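Local coordinates for protein ABC-type phosphate transport system, periplasmic component (Lactobacillus brevis, PDB 4ECF) that probably binds phosphate outside the cell membrane and delivers it to an ABC transporter for import, at residues A[53-58]-A[218-223]; A[60-65]-A[71-76]. All blocks are in the same frame, centred on the assembly; numbering follows the deposited sequence.

Interaction 1 of 2, residues A[53-58]-A[218-223]; sequences VQIGNS and GLTKAF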
loop_
_atom_site.group_PDB
_atom_site.type_symbol
_atom_site.label_atom_id
_atom_site.label_comp_id
_atom_site.label_asym_id
_atom_site.label_seq_id
_atom_site.Cartn_x
_atom_site.Cartn_y
_atom_site.Cartn_z
ATOM N N VAL A 53 -17.698 -10.444 -3.642
ATOM C CA VAL A 53 -17.294 -9.419 -4.615
ATOM C C VAL A 53 -16.644 -10.135 -5.793
ATOM O O VAL A 53 -16.394 -11.326 -5.722
ATOM C CB VAL A 53 -16.243 -8.444 -4.011
ATOM C CG1 VAL A 53 -16.799 -7.617 -2.819
ATOM C CG2 VAL A 53 -14.970 -9.170 -3.569
ATOM N N GLN A 54 -16.362 -9.392 -6.861
ATOM C CA GLN A 54 -15.712 -9.994 -8.026
ATOM C C GLN A 54 -14.175 -9.976 -7.918
ATOM O O GLN A 54 -13.503 -10.799 -8.507
ATOM C CB GLN A 54 -16.170 -9.294 -9.288
ATOM C CG GLN A 54 -17.594 -9.695 -9.726
ATOM C CD GLN A 54 -18.643 -9.200 -8.749
ATOM O OE1 GLN A 54 -18.708 -8.014 -8.445
ATOM N NE2 GLN A 54 -19.441 -10.131 -8.193
ATOM N N ILE A 55 -13.631 -8.914 -7.331
ATOM C CA ILE A 55 -12.164 -8.700 -7.187
ATOM C C ILE A 55 -11.856 -8.275 -5.764
ATOM O O ILE A 55 -12.488 -7.379 -5.239
ATOM C CB ILE A 55 -11.644 -7.620 -8.158
ATOM C CG1 ILE A 55 -11.891 -8.053 -9.591
ATOM C CG2 ILE A 55 -10.152 -7.348 -7.900
ATOM C CD1 ILE A 55 -11.462 -7.050 -10.647
ATOM N N GLY A 56 -10.865 -8.949 -5.154
ATOM C CA GLY A 56 -10.294 -8.550 -3.880
ATOM C C GLY A 56 -8.980 -7.856 -4.125
ATOM O O GLY A 56 -8.042 -8.430 -4.705
ATOM N N ASN A 57 -8.904 -6.596 -3.756
ATOM C CA ASN A 57 -7.708 -5.775 -3.935
ATOM C C ASN A 57 -6.812 -5.964 -2.727
ATOM O O ASN A 57 -7.259 -5.698 -1.598
ATOM C CB ASN A 57 -8.134 -4.306 -4.029
ATOM C CG ASN A 57 -9.007 -3.976 -5.243
ATOM O OD1 ASN A 57 -9.093 -4.737 -6.232
ATOM N ND2 ASN A 57 -9.667 -2.838 -5.169
ATOM N N SER A 58 -5.563 -6.369 -2.947
ATOM C CA SER A 58 -4.684 -6.740 -1.847
ATOM C C SER A 58 -3.236 -6.280 -2.088
ATOM O O SER A 58 -2.704 -6.434 -3.197
ATOM C CB SER A 58 -4.696 -8.241 -1.676
ATOM O OG SER A 58 -3.812 -8.715 -0.657
ATOM N N GLY A 218 -15.965 -12.772 -18.195
ATOM C CA GLY A 218 -16.720 -11.580 -18.464
ATOM C C GLY A 218 -15.921 -10.318 -18.138
ATOM O O GLY A 218 -14.723 -10.220 -18.379
ATOM N N LEU A 219 -16.620 -9.375 -17.549
ATOM C CA LEU A 219 -16.034 -8.049 -17.306
ATOM C C LEU A 219 -14.899 -8.103 -16.306
ATOM O O LEU A 219 -13.904 -7.362 -16.465
ATOM C CB LEU A 219 -17.118 -7.061 -16.846
ATOM C CG LEU A 219 -16.691 -5.624 -16.489
ATOM C CD1 LEU A 219 -15.899 -5.027 -17.640
ATOM C CD2 LEU A 219 -17.933 -4.781 -16.095
ATOM N N THR A 220 -14.993 -8.970 -15.291
ATOM C CA THR A 220 -13.895 -9.150 -14.363
ATOM C C THR A 220 -12.611 -9.499 -15.084
ATOM O O THR A 220 -11.560 -8.870 -14.852
ATOM C CB THR A 220 -14.213 -10.227 -13.296
ATOM O OG1 THR A 220 -15.429 -9.879 -12.618
ATOM C CG2 THR A 220 -13.032 -10.359 -12.302
ATOM N N LYS A 221 -12.689 -10.483 -15.973
ATOM C CA LYS A 221 -11.522 -10.930 -16.741
ATOM C C LYS A 221 -11.019 -9.806 -17.649
ATOM O O LYS A 221 -9.796 -9.525 -17.678
ATOM C CB LYS A 221 -11.884 -12.165 -17.576
ATOM C CG LYS A 221 -10.788 -12.637 -18.517
ATOM C CD LYS A 221 -11.282 -13.851 -19.289
ATOM C CE LYS A 221 -10.292 -14.412 -20.297
ATOM N NZ LYS A 221 -9.086 -15.027 -19.644
ATOM N N ALA A 222 -11.943 -9.159 -18.357
ATOM C CA ALA A 222 -11.576 -8.100 -19.269
ATOM C C ALA A 222 -10.891 -6.935 -18.583
ATOM O O ALA A 222 -9.901 -6.403 -19.081
ATOM C CB ALA A 222 -12.786 -7.620 -20.071
ATOM N N PHE A 223 -11.412 -6.525 -17.424
ATOM C CA PHE A 223 -10.814 -5.426 -16.710
ATOM C C PHE A 223 -9.405 -5.762 -16.209
ATOM O O PHE A 223 -8.485 -4.933 -16.300
ATOM C CB PHE A 223 -11.706 -5.033 -15.547
ATOM C CG PHE A 223 -11.168 -3.928 -14.689
ATOM C CD1 PHE A 223 -10.839 -2.704 -15.234
ATOM C CD2 PHE A 223 -11.067 -4.094 -13.321
ATOM C CE1 PHE A 223 -10.379 -1.679 -14.442
ATOM C CE2 PHE A 223 -10.624 -3.064 -12.526
ATOM C CZ PHE A 223 -10.278 -1.855 -13.085
#
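Thr220, on helix 218-228, meets both Gln54 and Ile55, and its two branches divide the work. The hydroxyl OG1 lies 3.5 Å from Gln54 CB and almost as near CG, a van der Waals touch on the aliphatic base of a side chain that runs roughly perpendicular to the threonine. Gln54 then bends at chi2 (68°), which carries its amide off to the backbone N of Thr7, where OE1 accepts a hydrogen bond. The methyl, set anti to the backbone N of Thr220, packs with CG2 3.7 Å from Ile55 CG1, the two side chains running antiparallel past each other. Cut back to an alanine, this position would lose both branches, and Ile55 CG1 and the base of Gln54 would probably be left without their threonine partner. In this periplasmic-binding-protein fold the contact lays helix 218-228 against the start of strand 55-58; that strand pairs parallel with strand 4-10 and antiparallel with strand 205-213 in the mixed sheet. One turn on, Phe223 lies across the end of Ile55. Ile55 CD1 sits near the ring plane, at the edge, 4.0 Å from Phe223 CD2, while Ala21 of helix 15-28 also touches this phenylalanine.

Interaction 2 of 2, residues A[60-65]-A[71-76]; sequences LFAGEQ and RQLVDH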
loop_
_atom_site.group_PDB
_atom_site.type_symbol
_atom_site.label_atom_id
_atom_site.label_comp_id
_atom_site.label_asym_id
_atom_site.label_seq_id
_atom_site.Cartn_x
_atom_site.Cartn_y
_atom_site.Cartn_z
ATOM N N LEU A 60 -0.974 -7.840 -0.262
ATOM C CA LEU A 60 -0.314 -9.036 0.249
ATOM C C LEU A 60 -0.666 -10.269 -0.599
ATOM O O LEU A 60 -1.749 -10.352 -1.219
ATOM C CB LEU A 60 -0.713 -9.311 1.707
ATOM C CG LEU A 60 -0.486 -8.168 2.692
ATOM C CD1 LEU A 60 -1.002 -8.560 4.090
ATOM C CD2 LEU A 60 1.000 -7.718 2.725
ATOM N N PHE A 61 0.201 -11.264 -0.590
ATOM C CA PHE A 61 -0.201 -12.596 -1.078
ATOM C C PHE A 61 -1.304 -13.155 -0.175
ATOM O O PHE A 61 -1.263 -12.935 1.061
ATOM C CB PHE A 61 1.007 -13.534 -1.159
ATOM C CG PHE A 61 1.939 -13.205 -2.293
ATOM C CD1 PHE A 61 2.901 -12.211 -2.163
ATOM C CD2 PHE A 61 1.865 -13.882 -3.484
ATOM C CE1 PHE A 61 3.769 -11.911 -3.198
ATOM C CE2 PHE A 61 2.727 -13.582 -4.536
ATOM C CZ PHE A 61 3.692 -12.603 -4.375
ATOM N N ALA A 62 -2.260 -13.890 -0.766
ATOM C CA ALA A 62 -3.431 -14.345 -0.024
ATOM C C ALA A 62 -3.055 -15.182 1.197
ATOM O O ALA A 62 -3.638 -15.003 2.305
ATOM C CB ALA A 62 -4.385 -15.105 -0.918
ATOM N N GLY A 63 -2.034 -16.024 1.025
ATOM C CA GLY A 63 -1.516 -16.871 2.115
ATOM C C GLY A 63 -0.905 -16.183 3.329
ATOM O O GLY A 63 -0.699 -16.845 4.359
ATOM N N GLU A 64 -0.612 -14.884 3.224
ATOM C CA GLU A 64 -0.106 -14.069 4.340
ATOM C C GLU A 64 -1.139 -13.762 5.425
ATOM O O GLU A 64 -0.772 -13.349 6.512
ATOM C CB GLU A 64 0.510 -12.761 3.813
ATOM C CG GLU A 64 1.701 -12.995 2.886
ATOM C CD GLU A 64 2.374 -11.705 2.487
ATOM O OE1 GLU A 64 2.808 -10.973 3.404
ATOM O OE2 GLU A 64 2.424 -11.384 1.277
ATOM N N GLN A 65 -2.429 -13.934 5.107
ATOM C CA GLN A 65 -3.508 -13.571 6.019
ATOM C C GLN A 65 -4.100 -14.838 6.624
ATOM O O GLN A 65 -4.570 -15.727 5.910
ATOM C CB GLN A 65 -4.607 -12.794 5.282
ATOM C CG GLN A 65 -5.786 -12.401 6.182
ATOM C CD GLN A 65 -6.661 -11.335 5.555
ATOM O OE1 GLN A 65 -6.137 -10.366 4.978
ATOM N NE2 GLN A 65 -8.005 -11.496 5.656
ATOM N N ARG A 71 -5.556 -21.329 -2.116
ATOM C CA ARG A 71 -5.711 -22.253 -3.251
ATOM C C ARG A 71 -7.067 -22.153 -3.992
ATOM O O ARG A 71 -7.195 -22.694 -5.077
ATOM C CB ARG A 71 -5.440 -23.698 -2.816
ATOM C CG ARG A 71 -3.969 -23.964 -2.511
ATOM C CD ARG A 71 -3.527 -25.350 -2.977
ATOM N NE ARG A 71 -3.800 -26.401 -1.991
ATOM C CZ ARG A 71 -3.934 -27.700 -2.274
ATOM N NH1 ARG A 71 -3.842 -28.145 -3.526
ATOM N NH2 ARG A 71 -4.174 -28.566 -1.293
ATOM N N GLN A 72 -8.062 -21.481 -3.431
ATOM C CA GLN A 72 -9.302 -21.246 -4.141
ATOM C C GLN A 72 -9.321 -19.856 -4.836
ATOM O O GLN A 72 -10.251 -19.534 -5.581
ATOM C CB GLN A 72 -10.528 -21.483 -3.240
ATOM C CG GLN A 72 -10.762 -20.476 -2.121
ATOM C CD GLN A 72 -12.153 -20.595 -1.474
ATOM O OE1 GLN A 72 -12.921 -19.619 -1.415
ATOM N NE2 GLN A 72 -12.481 -21.793 -0.991
ATOM N N LEU A 73 -8.280 -19.061 -4.605
ATOM C CA LEU A 73 -8.170 -17.761 -5.223
ATOM C C LEU A 73 -7.172 -17.827 -6.344
ATOM O O LEU A 73 -6.291 -18.691 -6.363
ATOM C CB LEU A 73 -7.752 -16.709 -4.201
ATOM C CG LEU A 73 -8.645 -16.580 -2.964
ATOM C CD1 LEU A 73 -8.118 -15.523 -1.975
ATOM C CD2 LEU A 73 -10.066 -16.283 -3.393
ATOM N N VAL A 74 -7.327 -16.903 -7.293
ATOM C CA VAL A 74 -6.393 -16.743 -8.406
ATOM C C VAL A 74 -5.771 -15.340 -8.345
ATOM O O VAL A 74 -6.468 -14.334 -8.393
ATOM C CB VAL A 74 -7.039 -16.959 -9.776
ATOM C CG1 VAL A 74 -6.029 -16.774 -10.899
ATOM C CG2 VAL A 74 -7.649 -18.373 -9.840
ATOM N N ASP A 75 -4.451 -15.317 -8.235
ATOM C CA ASP A 75 -3.653 -14.108 -8.159
ATOM C C ASP A 75 -3.507 -13.424 -9.514
ATOM O O ASP A 75 -3.418 -14.090 -10.560
ATOM C CB ASP A 75 -2.263 -14.473 -7.574
ATOM C CG ASP A 75 -1.472 -13.258 -7.121
ATOM O OD1 ASP A 75 -2.086 -12.182 -6.985
ATOM O OD2 ASP A 75 -0.246 -13.393 -6.899
ATOM N N HIS A 76 -3.473 -12.102 -9.491
ATOM C CA HIS A 76 -3.102 -11.298 -10.667
ATOM C C HIS A 76 -2.348 -10.114 -10.161
ATOM O O HIS A 76 -2.904 -9.276 -9.452
ATOM C CB HIS A 76 -4.309 -10.807 -11.461
ATOM C CG HIS A 76 -5.311 -11.888 -11.817
ATOM N ND1 HIS A 76 -6.276 -12.313 -10.958
ATOM C CD2 HIS A 76 -5.445 -12.626 -12.972
ATOM C CE1 HIS A 76 -7.008 -13.275 -11.556
ATOM N NE2 HIS A 76 -6.502 -13.469 -12.799
#
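Ala62 and Leu73 make the apolar half of this contact, with Ala62 CB 3.9 Å from Leu73 CD1. The arrangement belongs to the connection between two strands of the periplasmic-binding-protein fold: residues 60-65, with a short 3-10 turn at 62-64, follow strand 55-58, and residues 71-76 run from a 3-10 turn into the first residues of strand 73-87 of the same mixed sheet. With CG anti to the carbonyl carbon and so beside the backbone N, Leu73 presents one methyl, CD1, to the alanine. Ile68 from the intervening loop touches both side chains, and Ile48 of helix 41-50 also packs on Leu73, so this part of the contact is buried.

The second pairing sets a ring beside a carboxylate. Asp75 OD2 approaches the Phe61 ring obliquely, 3.8 Å from CE2, and the ring and carboxylate planes are 69° apart. No hydrogen bond spans the two segments; the other carboxylate oxygen, Asp75 OD1, is hydrogen-bonded to ND1 of His209, whose ring also meets Phe61 edge-to-face. Asp75 and Phe61 thus share a histidine neighbour on strand 205-213.

Ala62 N is hydrogen-bonded to Tyr211 OH of that same strand. Hydrogen bonds within residues 60-65 close the turn. Glu64 N donates to Phe61 O at 3.0 Å and Gln65 N to Ala62 O at 3.2 Å. The glutamate side chain folds back over the turn: Phe61 N donates to Glu64 OE2 at 2.9 Å, with an N-H...O angle of 146°, meeting that oxygen from above the carboxylate plane, 41° out of it.

In the fold
Interaction 2 is nested within the long chain loop that interaction 1 closes: 159 residues separate 58 from 218. Residues 53-58 and 60-65 adjoin in sequence, and Ser58 OG is hydrogen-bonded to Leu60 O where one segment gives way to the other. The centres of the two contacts lie 14 Å apart. One element they share is strand 205-213, which pairs antiparallel with both strand 55-58 and strand 73-87. Its Leu210 touches Ile55 of interaction 1, and its Tyr211 touches Leu73 and Asp75 of interaction 2. The centre of interaction 1 is about 19 Å, and that of interaction 2 about 16 Å, from the centre of the chain. A bound 1,2-ethanediol, probably from the crystallisation liquor, has its nearest atom about 3 Å from the Thr220 side chain.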